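Local coordinates for protein ribose-phosphate pyrophosphokinase (Sulfolobus solfataricus, PDB 4TWB) that transfers the pyrophosphoryl group of ATP to the 1-hydroxyl of ribose 5-phosphate, making the nucleotide precursor PRPP as a magnesium-dependent homodimer, at residues 17-22 with 283-288; 52-57 with 65-70; 80-85 with 116-121. All coordinates share one frame; numbering follows the deposited sequence.

Contact 1: 17-22 with 283-288; sequences SKILSI and VSQSIA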
# COMPACT_ATOMS: atom_id res chain seq x y z
N SER A 17 -0.27 26.22 7.03
CA SER A 17 -0.81 27.28 6.18
C SER A 17 -0.89 28.60 6.93
O SER A 17 -0.50 29.64 6.40
CB SER A 17 -2.20 26.88 5.67
OG SER A 17 -2.72 27.89 4.82
N LYS A 18 -1.40 28.57 8.16
CA LYS A 18 -1.42 29.75 9.01
C LYS A 18 -0.00 30.25 9.28
O LYS A 18 0.34 31.38 8.94
CB LYS A 18 -2.14 29.45 10.34
CG LYS A 18 -3.63 29.14 10.18
CD LYS A 18 -4.34 28.94 11.52
CE LYS A 18 -4.58 30.27 12.27
NZ LYS A 18 -3.38 30.78 13.02
N ILE A 19 0.81 29.38 9.87
CA ILE A 19 2.18 29.72 10.24
C ILE A 19 3.01 30.34 9.13
O ILE A 19 3.77 31.28 9.37
CB ILE A 19 2.93 28.47 10.77
CG1 ILE A 19 2.32 28.01 12.10
CG2 ILE A 19 4.41 28.74 10.94
CD1 ILE A 19 2.81 26.67 12.55
N LEU A 20 2.88 29.83 7.92
CA LEU A 20 3.71 30.31 6.82
C LEU A 20 2.98 31.33 5.97
O LEU A 20 3.58 31.98 5.11
CB LEU A 20 4.16 29.14 5.95
CG LEU A 20 5.03 28.12 6.65
CD1 LEU A 20 5.22 26.90 5.76
CD2 LEU A 20 6.37 28.76 6.99
N SER A 21 1.68 31.47 6.22
CA SER A 21 0.79 32.26 5.37
C SER A 21 0.97 31.93 3.89
O SER A 21 1.40 32.76 3.08
CB SER A 21 0.94 33.76 5.67
OG SER A 21 0.23 34.08 6.85
N ILE A 22 0.68 30.68 3.58
CA ILE A 22 0.71 30.15 2.23
C ILE A 22 -0.67 29.55 2.01
O ILE A 22 -1.29 29.03 2.94
CB ILE A 22 1.79 29.06 2.11
CG1 ILE A 22 3.17 29.68 1.90
CG2 ILE A 22 1.50 28.12 0.97
CD1 ILE A 22 4.23 28.65 1.55
N VAL A 283 3.55 19.54 16.06
CA VAL A 283 4.93 19.82 15.70
C VAL A 283 5.07 20.64 14.42
O VAL A 283 6.17 20.73 13.87
CB VAL A 283 5.73 18.51 15.50
CG1 VAL A 283 5.93 17.82 16.84
CG2 VAL A 283 5.02 17.59 14.49
N SER A 284 3.96 21.22 13.96
CA SER A 284 4.01 22.07 12.76
C SER A 284 5.02 23.21 12.93
O SER A 284 5.78 23.52 12.01
CB SER A 284 2.63 22.65 12.47
OG SER A 284 1.66 21.64 12.46
N GLN A 285 5.03 23.82 14.10
CA GLN A 285 5.97 24.90 14.39
C GLN A 285 7.44 24.47 14.18
O GLN A 285 8.24 25.21 13.61
CB GLN A 285 5.75 25.43 15.81
CG GLN A 285 6.39 26.79 16.07
CD GLN A 285 6.00 27.84 15.03
OE1 GLN A 285 4.87 28.33 15.01
NE2 GLN A 285 6.96 28.20 14.16
N SER A 286 7.78 23.26 14.62
CA SER A 286 9.12 22.71 14.41
C SER A 286 9.40 22.41 12.94
O SER A 286 10.53 22.58 12.46
CB SER A 286 9.34 21.46 15.26
OG SER A 286 9.41 21.76 16.64
N ILE A 287 8.38 21.94 12.22
CA ILE A 287 8.53 21.64 10.80
C ILE A 287 8.75 22.94 10.02
O ILE A 287 9.59 22.99 9.12
CB ILE A 287 7.31 20.87 10.23
CG1 ILE A 287 7.32 19.42 10.70
CG2 ILE A 287 7.33 20.87 8.72
CD1 ILE A 287 5.94 18.76 10.65
N ALA A 288 8.03 24.00 10.40
CA ALA A 288 8.13 25.30 9.72
C ALA A 288 9.54 25.85 9.72
O ALA A 288 10.02 26.36 8.70
CB ALA A 288 7.18 26.31 10.33
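Ile-19 and Leu-20, in the last turn of helix 12-20, pack against the C-terminal helix 284-289, a helix-to-helix contact near the surface in which the chain end, just after the last strand of the six-stranded sheet, lies back against the N-terminal domain. Ile-19 does most of the touching. With CG1 beside the backbone N (chi1 -67°), its CG2 stands opposite that nitrogen and rests on the methyl of Ala-288, CG2 to CB 3.7 Å, while the CG1 branch runs out between Ser-284 and Gln-285, bringing CD1 to 4.0 Å from Ser-284 CB. Gln-285, bent at chi2 (52°), lays its amide obliquely across this branch, OE1 3.6 Å from Ile-19 CD1. An alanine in place of Ile-19 would probably leave the Ala-288 methyl and Ser-284 CB without these contacts and the Gln-285 amide without the branch it lies across. Leu-20 adds a lighter touch, CD2 4.2 Å from Ala-288 CB, and also meets Leu-291. Ser-21, with positive phi, then ends the helix in a Schellman motif. Ile-22 closes the turn: its N donates to Ser-17 O at 3.2 Å and its O accepts from Ser-17 OG at 2.6 Å, with a C=O...donor angle of 177°.

Contact 2: 52-57 with 65-70; sequences LVQTTD and IELFLI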
# COMPACT_ATOMS: atom_id res chain seq x y z
N LEU A 52 3.88 19.39 -0.17
CA LEU A 52 2.95 18.29 0.02
C LEU A 52 3.05 17.80 1.46
O LEU A 52 4.13 17.47 1.94
CB LEU A 52 3.31 17.16 -0.94
CG LEU A 52 2.24 16.14 -1.36
CD1 LEU A 52 2.89 14.76 -1.43
CD2 LEU A 52 1.03 16.13 -0.45
N VAL A 53 1.92 17.76 2.16
CA VAL A 53 1.86 17.13 3.46
C VAL A 53 1.14 15.78 3.39
O VAL A 53 -0.07 15.73 3.17
CB VAL A 53 1.14 18.02 4.46
CG1 VAL A 53 1.00 17.29 5.80
CG2 VAL A 53 1.89 19.33 4.64
N GLN A 54 1.90 14.70 3.56
CA GLN A 54 1.38 13.34 3.60
C GLN A 54 2.12 12.55 4.65
O GLN A 54 3.30 12.26 4.48
CB GLN A 54 1.59 12.61 2.26
CG GLN A 54 0.34 12.40 1.44
CD GLN A 54 -0.67 11.51 2.12
OE1 GLN A 54 -1.65 11.99 2.68
NE2 GLN A 54 -0.45 10.21 2.06
N THR A 55 1.46 12.20 5.74
CA THR A 55 2.10 11.32 6.70
C THR A 55 1.78 9.90 6.29
O THR A 55 0.84 9.68 5.54
CB THR A 55 1.63 11.58 8.14
OG1 THR A 55 2.56 10.98 9.05
CG2 THR A 55 0.27 10.98 8.37
N THR A 56 2.57 8.94 6.76
CA THR A 56 2.36 7.56 6.35
C THR A 56 2.14 6.63 7.53
O THR A 56 2.58 5.48 7.50
CB THR A 56 3.49 7.05 5.43
OG1 THR A 56 4.73 7.03 6.14
CG2 THR A 56 3.63 7.94 4.20
N ASP A 57 1.45 7.12 8.56
CA ASP A 57 0.98 6.26 9.65
C ASP A 57 -0.06 5.23 9.16
O ASP A 57 -0.40 5.21 7.98
CB ASP A 57 0.43 7.09 10.82
CG ASP A 57 -0.76 7.95 10.42
OD1 ASP A 57 -1.57 8.29 11.32
OD2 ASP A 57 -0.89 8.28 9.23
N ILE A 65 1.10 4.47 -1.03
CA ILE A 65 0.72 4.41 -2.43
C ILE A 65 0.00 5.69 -2.80
O ILE A 65 0.23 6.24 -3.88
CB ILE A 65 -0.04 3.10 -2.78
CG1 ILE A 65 0.99 2.07 -3.23
CG2 ILE A 65 -1.02 3.32 -3.93
CD1 ILE A 65 0.56 0.67 -3.04
N GLU A 66 -0.81 6.20 -1.88
CA GLU A 66 -1.44 7.51 -2.07
C GLU A 66 -0.39 8.60 -2.22
O GLU A 66 -0.51 9.48 -3.06
CB GLU A 66 -2.41 7.83 -0.94
CG GLU A 66 -3.78 7.17 -1.14
CD GLU A 66 -4.64 7.17 0.11
OE1 GLU A 66 -5.83 6.80 0.03
OE2 GLU A 66 -4.12 7.55 1.18
N LEU A 67 0.66 8.52 -1.42
CA LEU A 67 1.76 9.48 -1.55
C LEU A 67 2.36 9.40 -2.95
O LEU A 67 2.51 10.43 -3.60
CB LEU A 67 2.83 9.25 -0.47
CG LEU A 67 4.15 10.02 -0.57
CD1 LEU A 67 3.95 11.51 -0.47
CD2 LEU A 67 5.09 9.56 0.51
N PHE A 68 2.70 8.19 -3.39
CA PHE A 68 3.27 8.00 -4.73
C PHE A 68 2.37 8.59 -5.81
O PHE A 68 2.85 9.28 -6.71
CB PHE A 68 3.48 6.52 -5.05
CG PHE A 68 4.30 5.80 -4.05
CD1 PHE A 68 5.29 6.44 -3.34
CD2 PHE A 68 4.10 4.45 -3.83
CE1 PHE A 68 6.06 5.76 -2.42
CE2 PHE A 68 4.86 3.76 -2.91
CZ PHE A 68 5.85 4.42 -2.20
N LEU A 69 1.07 8.31 -5.72
CA LEU A 69 0.11 8.77 -6.73
C LEU A 69 -0.02 10.29 -6.76
O LEU A 69 0.02 10.89 -7.84
CB LEU A 69 -1.26 8.18 -6.45
CG LEU A 69 -1.37 6.67 -6.57
CD1 LEU A 69 -2.83 6.25 -6.38
CD2 LEU A 69 -0.83 6.21 -7.92
N ILE A 70 -0.20 10.88 -5.58
CA ILE A 70 -0.31 12.32 -5.45
C ILE A 70 0.97 13.00 -5.96
O ILE A 70 0.91 14.01 -6.67
CB ILE A 70 -0.54 12.73 -3.99
CG1 ILE A 70 -1.89 12.21 -3.51
CG2 ILE A 70 -0.45 14.25 -3.84
CD1 ILE A 70 -2.08 12.29 -2.01
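Leu-52 and Leu-67 both hold CG anti to the backbone N (chi1 -156° and 171°), which sends the two side chains obliquely across one another until their CD1 methyls meet at 3.6 Å. Leu-52, on strand 49-53, and Leu-67, on helix 60-76, belong to the first two elements of a beta-alpha-beta unit completed by strand 81-86, and they form part of the core where the helix covers the sheet. One helical turn beyond Leu-67, Ile-70 puts its CG2 branch against the isobutyl group of Leu-52, 4.1 Å from CG. Gln-54 follows two residues after Leu-52 and also faces the helix; bent at chi2 (-64°), its chain runs past Leu-67 in the opposite sense, with Gln-54 CB 3.8 Å from Leu-67 CD1 and Gln-54 CG 4.2 Å from Ile-70 CD1. Thr-56 CG2 ends the row, 4.3 Å from Leu-67 CD2. Around the helix, Ile-65, Phe-68 and Leu-69 pack on the second subunit. Several buried polar atoms bond elsewhere, Gln-54 OE1 to Ala-8 N and Ser-7 OG, the Glu-66 carboxylate to Ser-7 and Ser-37, and Thr-56 OG1 to Tyr-88 and Ala-90. With no hydrogen bond between the segments, strand and helix are held here by apolar fit, and the Ser-7 hydroxyl, shared by Gln-54 OE1 and Glu-66 OE2, probably helps to position both groups.

Contact 3: 80-85 with 116-121; sequences KKLTAI and VGVNTL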
# COMPACT_ATOMS: atom_id res chain seq x y z
N LYS A 80 6.69 23.39 -10.05
CA LYS A 80 8.09 23.77 -10.26
C LYS A 80 9.03 22.99 -9.35
O LYS A 80 10.18 22.68 -9.70
CB LYS A 80 8.29 25.28 -10.06
CG LYS A 80 9.52 25.87 -10.78
CD LYS A 80 9.31 25.93 -12.31
CE LYS A 80 9.54 24.58 -13.01
NZ LYS A 80 8.84 24.43 -14.33
N LYS A 81 8.52 22.67 -8.16
CA LYS A 81 9.30 21.95 -7.17
C LYS A 81 8.34 21.21 -6.25
O LYS A 81 7.29 21.74 -5.87
CB LYS A 81 10.15 22.92 -6.36
CG LYS A 81 11.32 22.30 -5.61
CD LYS A 81 11.75 23.19 -4.45
CE LYS A 81 13.17 22.90 -4.00
NZ LYS A 81 13.62 23.88 -2.97
N LEU A 82 8.69 19.97 -5.92
CA LEU A 82 7.87 19.20 -5.00
C LEU A 82 8.66 18.99 -3.72
O LEU A 82 9.76 18.42 -3.74
CB LEU A 82 7.50 17.84 -5.60
CG LEU A 82 6.14 17.26 -5.17
CD1 LEU A 82 6.28 15.75 -5.00
CD2 LEU A 82 5.58 17.91 -3.91
N THR A 83 8.10 19.47 -2.61
CA THR A 83 8.63 19.19 -1.29
C THR A 83 7.63 18.31 -0.57
O THR A 83 6.49 18.72 -0.32
CB THR A 83 8.87 20.47 -0.49
OG1 THR A 83 9.95 21.20 -1.07
CG2 THR A 83 9.20 20.12 0.95
N ALA A 84 8.06 17.10 -0.24
CA ALA A 84 7.19 16.17 0.46
C ALA A 84 7.46 16.21 1.94
O ALA A 84 8.54 15.84 2.39
CB ALA A 84 7.39 14.77 -0.08
N ILE A 85 6.48 16.69 2.69
CA ILE A 85 6.56 16.70 4.14
C ILE A 85 5.84 15.46 4.64
O ILE A 85 4.61 15.39 4.64
CB ILE A 85 5.91 17.97 4.73
CG1 ILE A 85 6.69 19.22 4.32
CG2 ILE A 85 5.83 17.88 6.26
CD1 ILE A 85 5.87 20.49 4.48
N VAL A 116 9.06 9.40 -9.42
CA VAL A 116 7.78 9.89 -8.87
C VAL A 116 7.78 11.39 -8.63
O VAL A 116 6.72 12.02 -8.59
CB VAL A 116 7.35 9.13 -7.58
CG1 VAL A 116 6.71 10.07 -6.58
CG2 VAL A 116 6.39 8.00 -7.89
N GLY A 117 8.98 11.97 -8.48
CA GLY A 117 9.15 13.42 -8.59
C GLY A 117 9.35 14.28 -7.34
O GLY A 117 9.28 15.51 -7.43
N VAL A 118 9.60 13.67 -6.19
CA VAL A 118 9.87 14.43 -4.97
C VAL A 118 11.28 15.02 -5.01
O VAL A 118 12.28 14.29 -5.16
CB VAL A 118 9.68 13.58 -3.70
CG1 VAL A 118 10.02 14.40 -2.48
CG2 VAL A 118 8.26 13.08 -3.59
N ASN A 119 11.37 16.33 -4.87
CA ASN A 119 12.66 17.02 -4.92
C ASN A 119 13.29 17.11 -3.55
O ASN A 119 14.47 16.81 -3.35
CB ASN A 119 12.48 18.43 -5.48
CG ASN A 119 12.02 18.44 -6.92
OD1 ASN A 119 10.95 18.97 -7.25
ND2 ASN A 119 12.82 17.85 -7.79
N THR A 120 12.47 17.51 -2.58
CA THR A 120 12.93 17.70 -1.22
C THR A 120 12.04 16.90 -0.30
O THR A 120 10.81 17.00 -0.37
CB THR A 120 12.89 19.19 -0.82
OG1 THR A 120 14.08 19.84 -1.30
CG2 THR A 120 12.83 19.34 0.68
N LEU A 121 12.67 16.11 0.57
CA LEU A 121 11.98 15.29 1.56
C LEU A 121 12.16 15.81 2.99
O LEU A 121 13.30 16.00 3.45
CB LEU A 121 12.46 13.85 1.45
CG LEU A 121 12.06 12.84 2.52
CD1 LEU A 121 10.56 12.75 2.62
CD2 LEU A 121 12.64 11.48 2.17
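Strands 81-86 and 120-124 are the parallel outer members of a beta-alpha-beta unit whose helix, 105-114, connects them; Thr-83 pairs with Thr-120 and Ala-84 with Leu-121, while Leu-82 also meets the loop residues just before the incoming strand. Leu-82 O takes two donors, Asn-119 N at 2.9 Å and Thr-120 N at 3.1 Å, the second in the carbonyl plane and the first tilted 19° from it. Farther along, Ala-84 N donates to Thr-120 O at 2.8 Å. Gly-117, with positive phi, closes the Schellman motif after the connecting helix and turns the chain toward the sheet. Val-118 then straddles two neighbours: CG2 lies 3.6 Å from Leu-82 CD1 and CG1 equally far from Ala-84 CB. Leu-82 in turn packs on Ala-71 and Ile-74 of helix 60-76. On the sheet face of Thr-83 and Thr-120 the two threonines lie side by side and point the same way, CG2 to CG2 3.7 Å. Before the regular pairing begins, a side chain stands in for a backbone acceptor: Asn-119, with CG beside its own backbone N (chi1 -65°), offers an in-plane lone pair of OD1 to Leu-82 N at 2.8 Å, the N-H...O angle being 171°.

In the fold
Contacts 2 and 3 share the seven-stranded sheet of the N-terminal domain, their centres about 11 Å apart. Leu-52 N and O probably bond to Thr-83 O (2.7 Å) and Ile-85 N (2.6 Å), so strand 81-86 links the helix-on-sheet packing of contact 2 to the strand pairing of contact 3. Contact 1 lies about 17 Å from contact 3, centre to centre, and meets it through Ile-287 and Ile-85; it does not touch contact 2. Contact 2 lies in the neighbourhood of the nucleotide: the side chains of Thr-56 and Glu-66 lie about 11 Å from a bound AMP and about 9 Å from the side chain of the ATP-binding Glu-36, respectively. Contacts 1 and 3 lie away from the known sites.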